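Local coordinates for uncharacterized protein (Bacteroides caccae, PDB 4L7A) that is of uncharacterised function but is probably a zinc-dependent metallo-peptidase, at residues K20-F23 / D24-L27; D58-L61 / S62-L65; Q174-K177 / L178-A182. All coordinates share one frame; numbering follows the deposited sequence. Where two conformers were deposited one is given.

Interaction 1: K20-F23 / D24-L27; sequences KSEF and DRWL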
ATOM      1  N   LYS A  20       5.877  15.369  21.460  1.00 25.70           N
ATOM      2  CA  LYS A  20       4.606  15.140  20.776  1.00 26.96           C
ATOM      3  C   LYS A  20       4.111  16.347  20.024  1.00 26.96           C
ATOM      4  O   LYS A  20       3.562  16.180  18.943  1.00 26.22           O
ATOM      5  CB  LYS A  20       3.505  14.725  21.733  1.00 27.86           C
ATOM      6  CG  LYS A  20       3.791  13.420  22.379  1.00 31.82           C
ATOM      7  CD  LYS A  20       2.711  13.145  23.362  1.00 37.65           C
ATOM      8  CE  LYS A  20       3.050  11.987  24.214  1.00 43.06           C
ATOM      9  NZ  LYS A  20       1.963  11.838  25.194  1.00 50.19           N
ATOM     10  N   SER A  21       4.281  17.552  20.593  1.00 28.02           N
ATOM     11  CA  SER A  21       3.887  18.761  19.871  1.00 29.87           C
ATOM     12  C   SER A  21       4.822  18.969  18.678  1.00 29.45           C
ATOM     13  O   SER A  21       4.391  19.460  17.652  1.00 31.09           O
ATOM     14  CB  SER A  21       3.922  20.027  20.761  1.00 32.03           C
ATOM     15  OG  SER A  21       3.016  19.843  21.815  1.00 33.31           O
ATOM     16  N   GLU A  22       6.097  18.607  18.813  1.00 28.96           N
ATOM     17  CA  GLU A  22       7.046  18.722  17.669  1.00 29.57           C
ATOM     18  C   GLU A  22       6.638  17.769  16.530  1.00 27.25           C
ATOM     19  O   GLU A  22       6.669  18.144  15.369  1.00 29.20           O
ATOM     20  CB  GLU A  22       8.506  18.458  18.116  1.00 31.41           C
ATOM     21  CG  GLU A  22       9.609  18.722  17.048  1.00 34.18           C
ATOM     22  CD  GLU A  22      11.022  18.225  17.460  1.00 35.53           C
ATOM     23  OE1 GLU A  22      11.213  17.820  18.637  1.00 39.67           O
ATOM     24  OE2 GLU A  22      11.951  18.230  16.605  1.00 36.41           O
ATOM     25  N   PHE A  23       6.251  16.552  16.870  1.00 26.03           N
ATOM     26  CA  PHE A  23       5.732  15.609  15.877  1.00 26.72           C
ATOM     27  C   PHE A  23       4.413  16.123  15.249  1.00 26.67           C
ATOM     28  O   PHE A  23       4.231  16.024  14.046  1.00 25.15           O
ATOM     29  CB  PHE A  23       5.590  14.212  16.485  1.00 25.59           C
ATOM     30  CG  PHE A  23       5.367  13.096  15.491  1.00 26.30           C
ATOM     31  CD1 PHE A  23       5.843  13.149  14.190  1.00 25.45           C
ATOM     32  CD2 PHE A  23       4.697  11.953  15.889  1.00 25.08           C
ATOM     33  CE1 PHE A  23       5.625  12.076  13.317  1.00 24.53           C
ATOM     34  CE2 PHE A  23       4.475  10.887  15.011  1.00 24.69           C
ATOM     35  CZ  PHE A  23       4.932  10.968  13.724  1.00 24.30           C
ATOM     36  N   ASP A  24       3.517  16.687  16.055  1.00 28.55           N
ATOM     37  CA  ASP A  24       2.268  17.228  15.505  1.00 28.56           C
ATOM     38  C   ASP A  24       2.597  18.276  14.486  1.00 28.23           C
ATOM     39  O   ASP A  24       2.035  18.303  13.414  1.00 25.82           O
ATOM     40  CB  ASP A  24       1.355  17.824  16.560  1.00 31.58           C
ATOM     41  CG  ASP A  24       0.851  16.797  17.548  1.00 34.89           C
ATOM     42  OD1 ASP A  24       0.910  15.578  17.285  1.00 35.23           O
ATOM     43  OD2 ASP A  24       0.410  17.222  18.635  1.00 43.59           O
ATOM     44  N   ARG A  25       3.546  19.124  14.822  1.00 29.70           N
ATOM     45  CA  ARG A  25       3.980  20.194  13.909  0.50 31.25           C
ATOM     46  C   ARG A  25       4.515  19.562  12.617  1.00 30.11           C
ATOM     47  O   ARG A  25       4.140  19.965  11.534  1.00 31.62           O
ATOM     48  CB  ARG A  25       5.025  21.138  14.574  0.50 32.52           C
ATOM     49  CG  ARG A  25       4.826  22.642  14.276  0.50 34.06           C
ATOM     50  CD  ARG A  25       5.956  23.572  14.853  0.50 34.54           C
ATOM     51  NE  ARG A  25       7.124  23.690  13.960  0.50 33.83           N
ATOM     52  CZ  ARG A  25       8.335  23.181  14.194  0.50 32.84           C
ATOM     53  NH1 ARG A  25       8.599  22.529  15.311  0.50 33.37           N
ATOM     54  NH2 ARG A  25       9.295  23.356  13.318  0.50 33.18           N
ATOM     55  N   TRP A  26       5.373  18.550  12.744  1.00 30.20           N
ATOM     56  CA  TRP A  26       5.945  17.886  11.576  1.00 26.96           C
ATOM     57  C   TRP A  26       4.845  17.252  10.709  1.00 25.10           C
ATOM     58  O   TRP A  26       4.929  17.282   9.483  1.00 24.25           O
ATOM     59  CB  TRP A  26       6.968  16.876  12.044  1.00 25.82           C
ATOM     60  CG  TRP A  26       7.718  16.251  10.983  1.00 26.01           C
ATOM     61  CD1 TRP A  26       8.933  16.638  10.529  1.00 27.42           C
ATOM     62  CD2 TRP A  26       7.309  15.143  10.150  1.00 24.92           C
ATOM     63  NE1 TRP A  26       9.333  15.819   9.507  1.00 25.82           N
ATOM     64  CE2 TRP A  26       8.375  14.877   9.264  1.00 24.28           C
ATOM     65  CE3 TRP A  26       6.179  14.317  10.115  1.00 24.55           C
ATOM     66  CZ2 TRP A  26       8.348  13.845   8.329  1.00 22.95           C
ATOM     67  CZ3 TRP A  26       6.148  13.261   9.188  1.00 22.58           C
ATOM     68  CH2 TRP A  26       7.228  13.042   8.309  1.00 23.46           C
ATOM     69  N   LEU A  27       3.824  16.675  11.341  1.00 25.67           N
ATOM     70  CA  LEU A  27       2.734  16.030  10.599  1.00 25.07           C
ATOM     71  C   LEU A  27       1.897  17.104   9.875  1.00 26.47           C
ATOM     72  O   LEU A  27       1.471  16.915   8.709  1.00 26.03           O
ATOM     73  CB  LEU A  27       1.856  15.193  11.504  1.00 22.01           C
ATOM     74  CG  LEU A  27       2.589  13.968  12.045  1.00 21.87           C
ATOM     75  CD1 LEU A  27       1.802  13.370  13.191  1.00 21.29           C
ATOM     76  CD2 LEU A  27       2.786  12.924  10.957  1.00 22.21           C
TER

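Interaction 2: D58-L61 / S62-L65; sequences DFWL and SVKL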
ATOM      1  N   ASP A  58       3.952   2.944  20.286  1.00 26.56           N
ATOM      2  CA  ASP A  58       5.343   3.379  20.525  1.00 25.77           C
ATOM      3  C   ASP A  58       5.595   4.684  19.765  1.00 24.71           C
ATOM      4  O   ASP A  58       5.476   4.726  18.542  1.00 22.96           O
ATOM      5  CB  ASP A  58       6.248   2.228  20.035  1.00 27.66           C
ATOM      6  CG  ASP A  58       7.776   2.531  20.060  1.00 30.62           C
ATOM      7  OD1 ASP A  58       8.259   3.673  19.936  1.00 29.03           O
ATOM      8  OD2 ASP A  58       8.532   1.517  20.096  1.00 34.50           O
ATOM      9  N   PHE A  59       5.963   5.744  20.476  1.00 22.44           N
ATOM     10  CA  PHE A  59       6.116   7.048  19.862  1.00 21.63           C
ATOM     11  C   PHE A  59       7.241   7.155  18.814  1.00 21.90           C
ATOM     12  O   PHE A  59       6.997   7.584  17.706  1.00 19.25           O
ATOM     13  CB  PHE A  59       6.369   8.116  20.910  1.00 22.15           C
ATOM     14  CG  PHE A  59       6.636   9.499  20.321  1.00 22.65           C
ATOM     15  CD1 PHE A  59       5.568  10.346  20.004  1.00 22.52           C
ATOM     16  CD2 PHE A  59       7.914   9.946  20.105  1.00 22.10           C
ATOM     17  CE1 PHE A  59       5.783  11.638  19.500  1.00 23.23           C
ATOM     18  CE2 PHE A  59       8.142  11.238  19.610  1.00 23.05           C
ATOM     19  CZ  PHE A  59       7.057  12.090  19.313  1.00 22.94           C
ATOM     20  N   TRP A  60       8.460   6.801  19.171  1.00 21.99           N
ATOM     21  CA  TRP A  60       9.568   6.933  18.236  1.00 23.67           C
ATOM     22  C   TRP A  60       9.442   5.948  17.044  1.00 22.99           C
ATOM     23  O   TRP A  60       9.879   6.234  15.932  1.00 21.53           O
ATOM     24  CB  TRP A  60      10.907   6.787  18.960  1.00 24.11           C
ATOM     25  CG  TRP A  60      11.129   7.936  19.834  1.00 24.49           C
ATOM     26  CD1 TRP A  60      11.051   7.949  21.188  1.00 25.34           C
ATOM     27  CD2 TRP A  60      11.478   9.275  19.429  1.00 25.03           C
ATOM     28  NE1 TRP A  60      11.315   9.195  21.655  1.00 26.05           N
ATOM     29  CE2 TRP A  60      11.535  10.048  20.596  1.00 26.07           C
ATOM     30  CE3 TRP A  60      11.691   9.894  18.201  1.00 24.68           C
ATOM     31  CZ2 TRP A  60      11.840  11.412  20.581  1.00 25.87           C
ATOM     32  CZ3 TRP A  60      11.970  11.250  18.174  1.00 27.18           C
ATOM     33  CH2 TRP A  60      12.064  11.999  19.365  1.00 26.60           C
ATOM     34  N   LEU A  61       8.779   4.838  17.255  1.00 21.44           N
ATOM     35  CA  LEU A  61       8.447   4.022  16.111  1.00 22.82           C
ATOM     36  C   LEU A  61       7.360   4.683  15.180  1.00 22.87           C
ATOM     37  O   LEU A  61       7.404   4.507  13.953  1.00 23.00           O
ATOM     38  CB  LEU A  61       7.994   2.638  16.571  1.00 22.98           C
ATOM     39  CG  LEU A  61       7.647   1.624  15.456  1.00 23.15           C
ATOM     40  CD1 LEU A  61       8.844   1.425  14.522  1.00 24.80           C
ATOM     41  CD2 LEU A  61       7.252   0.312  16.128  1.00 22.71           C
ATOM     42  N   SER A  62       6.421   5.436  15.762  1.00 21.74           N
ATOM     43  CA  SER A  62       5.434   6.170  14.967  1.00 21.69           C
ATOM     44  C   SER A  62       6.119   7.208  14.082  1.00 21.04           C
ATOM     45  O   SER A  62       5.730   7.403  12.962  1.00 21.76           O
ATOM     46  CB  SER A  62       4.402   6.869  15.828  1.00 21.89           C
ATOM     47  OG  SER A  62       3.657   5.891  16.544  1.00 22.32           O
ATOM     48  N   VAL A  63       7.139   7.865  14.608  1.00 21.73           N
ATOM     49  CA  VAL A  63       7.904   8.838  13.871  1.00 21.45           C
ATOM     50  C   VAL A  63       8.623   8.176  12.694  1.00 21.78           C
ATOM     51  O   VAL A  63       8.638   8.718  11.558  1.00 21.37           O
ATOM     52  CB  VAL A  63       8.939   9.521  14.786  1.00 21.53           C
ATOM     53  CG1 VAL A  63       9.812  10.471  13.990  1.00 21.65           C
ATOM     54  CG2 VAL A  63       8.247  10.288  15.893  1.00 21.82           C
ATOM     55  N   LYS A  64       9.229   7.015  12.940  1.00 22.11           N
ATOM     56  CA  LYS A  64       9.951   6.307  11.886  1.00 22.84           C
ATOM     57  C   LYS A  64       9.005   5.934  10.791  1.00 21.52           C
ATOM     58  O   LYS A  64       9.283   6.200   9.631  1.00 21.98           O
ATOM     59  CB  LYS A  64      10.617   5.056  12.425  1.00 24.50           C
ATOM     60  CG  LYS A  64      11.722   5.414  13.395  1.00 26.16           C
ATOM     61  CD  LYS A  64      12.585   4.237  13.753  1.00 28.96           C
ATOM     62  CE  LYS A  64      13.435   4.589  14.934  1.00 32.94           C
ATOM     63  NZ  LYS A  64      14.265   3.429  15.217  1.00 37.39           N
ATOM     64  N   LEU A  65       7.859   5.376  11.166  1.00 20.80           N
ATOM     65  CA  LEU A  65       6.863   4.958  10.172  1.00 22.27           C
ATOM     66  C   LEU A  65       6.270   6.118   9.379  1.00 22.53           C
ATOM     67  O   LEU A  65       6.099   6.002   8.179  1.00 20.27           O
ATOM     68  CB  LEU A  65       5.738   4.181  10.818  1.00 23.02           C
ATOM     69  CG  LEU A  65       6.140   2.753  11.059  1.00 25.00           C
ATOM     70  CD1 LEU A  65       5.146   2.103  12.008  1.00 26.64           C
ATOM     71  CD2 LEU A  65       6.139   1.996   9.720  1.00 24.67           C
TER

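Interaction 3: Q174-K177 / L178-A182; sequences QNRK and LAEVA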
ATOM      1  N   GLN A 174     -10.525 -17.597  -2.041  1.00 24.76           N
ATOM      2  CA  GLN A 174      -9.516 -17.970  -1.065  1.00 25.11           C
ATOM      3  C   GLN A 174      -9.190 -19.475  -1.060  1.00 24.74           C
ATOM      4  O   GLN A 174      -8.230 -19.869  -0.444  1.00 24.13           O
ATOM      5  CB  GLN A 174      -9.923 -17.498   0.335  1.00 25.14           C
ATOM      6  CG  GLN A 174     -11.075 -18.256   1.008  1.00 24.87           C
ATOM      7  CD  GLN A 174     -12.460 -17.730   0.660  1.00 25.95           C
ATOM      8  OE1 GLN A 174     -12.674 -16.992  -0.320  1.00 25.51           O
ATOM      9  NE2 GLN A 174     -13.445 -18.122   1.492  1.00 26.33           N
ATOM     10  N   ASN A 175      -9.955 -20.291  -1.767  1.00 25.60           N
ATOM     11  CA  ASN A 175      -9.685 -21.740  -1.845  1.00 27.99           C
ATOM     12  C   ASN A 175      -8.822 -22.160  -3.020  1.00 28.01           C
ATOM     13  O   ASN A 175      -8.649 -23.341  -3.250  1.00 28.17           O
ATOM     14  CB  ASN A 175     -10.996 -22.517  -1.881  1.00 28.67           C
ATOM     15  CG  ASN A 175     -11.886 -22.187  -0.692  1.00 31.69           C
ATOM     16  OD1 ASN A 175     -13.085 -21.904  -0.857  1.00 33.83           O
ATOM     17  ND2 ASN A 175     -11.298 -22.168   0.505  1.00 29.63           N
ATOM     18  N   ARG A 176      -8.271 -21.193  -3.752  1.00 28.42           N
ATOM     19  CA  ARG A 176      -7.373 -21.468  -4.858  1.00 26.37           C
ATOM     20  C   ARG A 176      -6.046 -20.893  -4.515  1.00 27.29           C
ATOM     21  O   ARG A 176      -5.955 -19.724  -4.159  1.00 26.15           O
ATOM     22  CB  ARG A 176      -7.890 -20.832  -6.151  1.00 27.43           C
ATOM     23  CG  ARG A 176      -9.239 -21.405  -6.659  1.00 26.88           C
ATOM     24  CD  ARG A 176      -9.556 -20.951  -8.059  1.00 26.65           C
ATOM     25  NE  ARG A 176      -9.741 -19.512  -8.186  1.00 27.96           N
ATOM     26  CZ  ARG A 176     -10.148 -18.920  -9.312  1.00 28.66           C
ATOM     27  NH1 ARG A 176     -10.376 -19.646 -10.392  1.00 28.14           N
ATOM     28  NH2 ARG A 176     -10.340 -17.611  -9.360  1.00 28.55           N
ATOM     29  N   LYS A 177      -4.994 -21.687  -4.646  1.00 29.07           N
ATOM     30  CA  LYS A 177      -3.646 -21.217  -4.348  1.00 32.00           C
ATOM     31  C   LYS A 177      -3.013 -20.593  -5.581  1.00 30.26           C
ATOM     32  O   LYS A 177      -3.553 -20.703  -6.673  1.00 28.28           O
ATOM     33  CB  LYS A 177      -2.768 -22.386  -3.869  1.00 36.84           C
ATOM     34  CG  LYS A 177      -3.185 -22.994  -2.551  1.00 41.88           C
ATOM     35  CD  LYS A 177      -1.990 -23.775  -1.975  1.00 46.51           C
ATOM     36  CE  LYS A 177      -1.799 -23.541  -0.514  1.00 50.72           C
ATOM     37  NZ  LYS A 177      -2.292 -24.753   0.174  1.00 55.88           N
ATOM     38  N   LEU A 178      -1.840 -19.991  -5.381  1.00 29.02           N
ATOM     39  CA  LEU A 178      -1.115 -19.291  -6.414  1.00 27.87           C
ATOM     40  C   LEU A 178      -0.800 -20.190  -7.604  1.00 27.78           C
ATOM     41  O   LEU A 178      -0.965 -19.776  -8.724  1.00 25.87           O
ATOM     42  CB  LEU A 178       0.192 -18.709  -5.856  1.00 27.30           C
ATOM     43  CG  LEU A 178       1.049 -17.882  -6.822  1.00 26.69           C
ATOM     44  CD1 LEU A 178       0.269 -16.728  -7.468  1.00 25.37           C
ATOM     45  CD2 LEU A 178       2.264 -17.362  -6.048  1.00 25.40           C
ATOM     46  N   ALA A 179      -0.372 -21.416  -7.344  1.00 27.91           N
ATOM     47  CA  ALA A 179      -0.036 -22.353  -8.428  1.00 29.47           C
ATOM     48  C   ALA A 179      -1.259 -22.662  -9.315  1.00 28.03           C
ATOM     49  O   ALA A 179      -1.105 -22.827 -10.506  1.00 27.80           O
ATOM     50  CB  ALA A 179       0.622 -23.676  -7.844  1.00 28.83           C
ATOM     51  N   GLU A 180      -2.460 -22.670  -8.729  1.00 27.70           N
ATOM     52  CA  GLU A 180      -3.690 -22.782  -9.494  1.00 28.30           C
ATOM     53  C   GLU A 180      -4.111 -21.507 -10.231  1.00 27.03           C
ATOM     54  O   GLU A 180      -4.618 -21.615 -11.328  1.00 24.18           O
ATOM     55  CB  GLU A 180      -4.852 -23.235  -8.605  1.00 29.97           C
ATOM     56  CG  GLU A 180      -6.173 -23.474  -9.366  1.00 32.39           C
ATOM     57  CD  GLU A 180      -7.320 -24.011  -8.464  1.00 38.03           C
ATOM     58  OE1 GLU A 180      -7.045 -24.377  -7.297  1.00 37.27           O
ATOM     59  OE2 GLU A 180      -8.481 -24.082  -8.956  1.00 41.61           O
ATOM     60  N   VAL A 181      -3.959 -20.309  -9.639  1.00 24.98           N
ATOM     61  CA  VAL A 181      -4.548 -19.128 -10.282  1.00 23.89           C
ATOM     62  C   VAL A 181      -3.656 -18.430 -11.327  1.00 22.59           C
ATOM     63  O   VAL A 181      -4.129 -17.744 -12.226  1.00 22.76           O
ATOM     64  CB  VAL A 181      -5.083 -18.116  -9.265  1.00 23.52           C
ATOM     65  CG1 VAL A 181      -6.139 -18.808  -8.391  1.00 24.64           C
ATOM     66  CG2 VAL A 181      -3.962 -17.486  -8.442  1.00 22.29           C
ATOM     67  N   ALA A 182      -2.364 -18.592 -11.180  1.00 22.34           N
ATOM     68  CA  ALA A 182      -1.414 -17.951 -12.048  1.00 22.54           C
ATOM     69  C   ALA A 182      -1.589 -18.435 -13.468  1.00 22.54           C
ATOM     70  O   ALA A 182      -1.574 -17.622 -14.355  1.00 21.11           O
ATOM     71  CB  ALA A 182      -0.012 -18.178 -11.527  1.00 22.09           C
TER
HETATM   72  O   HOH W   1      -9.892 -22.732 -10.856  1.00 35.84           O
HETATM   73  O   HOH W   2      -5.243 -24.364  -5.625  1.00 30.33           O

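Interaction 1: K20-F23 / D24-L27
Phe23 and Leu27 sit one turn apart on helix 17-35 and make the main apolar contact here. Leu27 CD1 lies over the centre of the Phe23 ring, 3.9 Å from its centroid and only 6° off the ring normal. This is a CH-pi contact. The other methyl, Leu27 CD2, reaches the rim at Phe23 CE1, 3.8 Å away. The Phe23 ring is set for this by its first torsion: CG is anti to the backbone N (chi1 -167°), which swings the ring beside its own carbonyl and along the helix towards Leu27. Trp26 meets the same ring from another direction. Its CE3 lies near the plane of the Phe23 ring, at the edge, 3.9 Å from Phe23 CE1. Leu27 CD2 in turn lies in the plane of the Trp26 ring, at its edge.

The backbone adds four consecutive helical hydrogen bonds. Asp24 N donates to Lys20 O at 2.9 Å and Leu27 N to Phe23 O at 2.8 Å. The two between them join Arg25 N to Ser21 O and Trp26 N to Glu22 O.

The Asp24 carboxylate packs close to Lys20 O, but both are acceptors and no bond forms. Its OD2 makes a salt bridge with Arg42, and its OD1 is hydrogen-bonded to Tyr41 OH. Glu22 OE2 and Arg25 NH1 carry opposite charges but stay 5.6 Å apart, too far for a salt bridge.

Phe23 also packs on Val63 and Ala66, and Trp26 on Lys67, all of helix 59-81. Trp26 meets the ring of Tyr271 edge-to-face as well. The arrangement is that of an amphipathic alpha-helix, with i to i+3 and i to i+4 apolar side chains gathered on the side that faces another helix.

Interaction 2: D58-L61 / S62-L65
Phe59 and Val63, four residues apart on helix 59-81, cross at a slant. Val63 CG2 lies over one face of the Phe59 ring, offset towards the rim, at 4.2 Å from the centroid. Its nearest ring atom is Phe59 CE2, at 3.8 Å. This is a CH-pi contact. CG2 is the Val63 branch anti to the carbonyl carbon, and that position turns it back along the helix towards Phe59. Trp60 runs alongside Val63, pointing the same way, and its CE3 touches the same methyl at 4.2 Å. Phe59 CD2 lies over the centre of the Trp60 ring. One methyl thus meets both aromatic side chains.

Ser62 serves the backbone instead. Its OG stands beside its own backbone N (chi1 -64°), and both atoms donate to Asp58 O. Ser62 OG is 2.9 Å from Asp58 O, and Ser62 N is 3.0 Å from Asp58 O. They arrive from opposite faces of the carbonyl plane.

Asp58 is the N-cap of this helix. Its OD1 accepts from Leu61 N at 3.0 Å, with the donor above the carboxylate plane.

Asp58 therefore caps the helix with its side chain, while its carbonyl is gripped twice. The buried Ser62 hydroxyl finds its acceptor within the first turn, and the negative carboxylate would probably offset the positive end of the helix dipole.

Interaction 3: Q174-K177 / L178-A182
Lys177 occupies the N-cap position of the short helix 178-181 and loses the most surface of any residue in this contact. Its carbonyl starts the helix. Lys177 O accepts a hydrogen bond from Val181 N at 3.0 Å, with the donor in the carbonyl plane. Glu180 N gives the same oxygen a second bond, which is weak. The lysine chain itself leads away from the helix.

Arg176 comes just before the cap and lies against the side chains of the first turn. Its aliphatic part does much of the touching. Arg176 CB rests on Val181 CG1 at 3.5 Å. Arg176 CD meets Glu180 OE2 at 3.4 Å. Farther out, Val181 CG1 covers one face of the guanidinium. The bend at chi3 (-63°) brings the group back over this methyl. Its NH1 is also hydrogen-bonded to Asn167 O, earlier in the same loop.

Glu180 reaches back from the helix with an extended chain and crosses Arg176 at about a right angle. The guanidinium and carboxylate planes are 81° apart, and Arg176 NE stays 4.8 Å from Glu180 OE2. The two charges therefore do not form a direct salt bridge. Water 1 joins them instead, donating to Glu180 OE2 and accepting from Arg176 NH1. With an alanine in place of Arg176, Val181 CG1 would keep its CB neighbour but would probably lose the guanidinium lying against it, and water 1 and Asn167 O would lose a donor.

Glu180 stands three residues after the N-cap, where a capping box would have its side chain accept directly from the N-cap amide. A water takes that link here. Val181 and Ala182 are buried, touching Phe186 and helix 211-244 respectively. Water 2 accepts from Lys177 N at 2.9 Å and donates to Glu180 OE1.

How the interactions relate
Interactions 1 and 2 are neighbours on two packed helices, 17-35 and 59-81, with centres about 12 Å apart. Phe23 joins them. Its CZ lies 3.7 Å from Val63 CA, and its CD2 is 3.8 Å from Phe59 CE1. The Phe23 ring thus packs on Leu27 within its own helix and on the start of the other. Interaction 3 is remote, on the opposite side of the chain's centre. Its centre is about 45 Å from that of interaction 1 and about 37 Å from that of interaction 2. None of the three includes helix 131-153, which carries the HEXXH sequence expected to bind zinc in this clan.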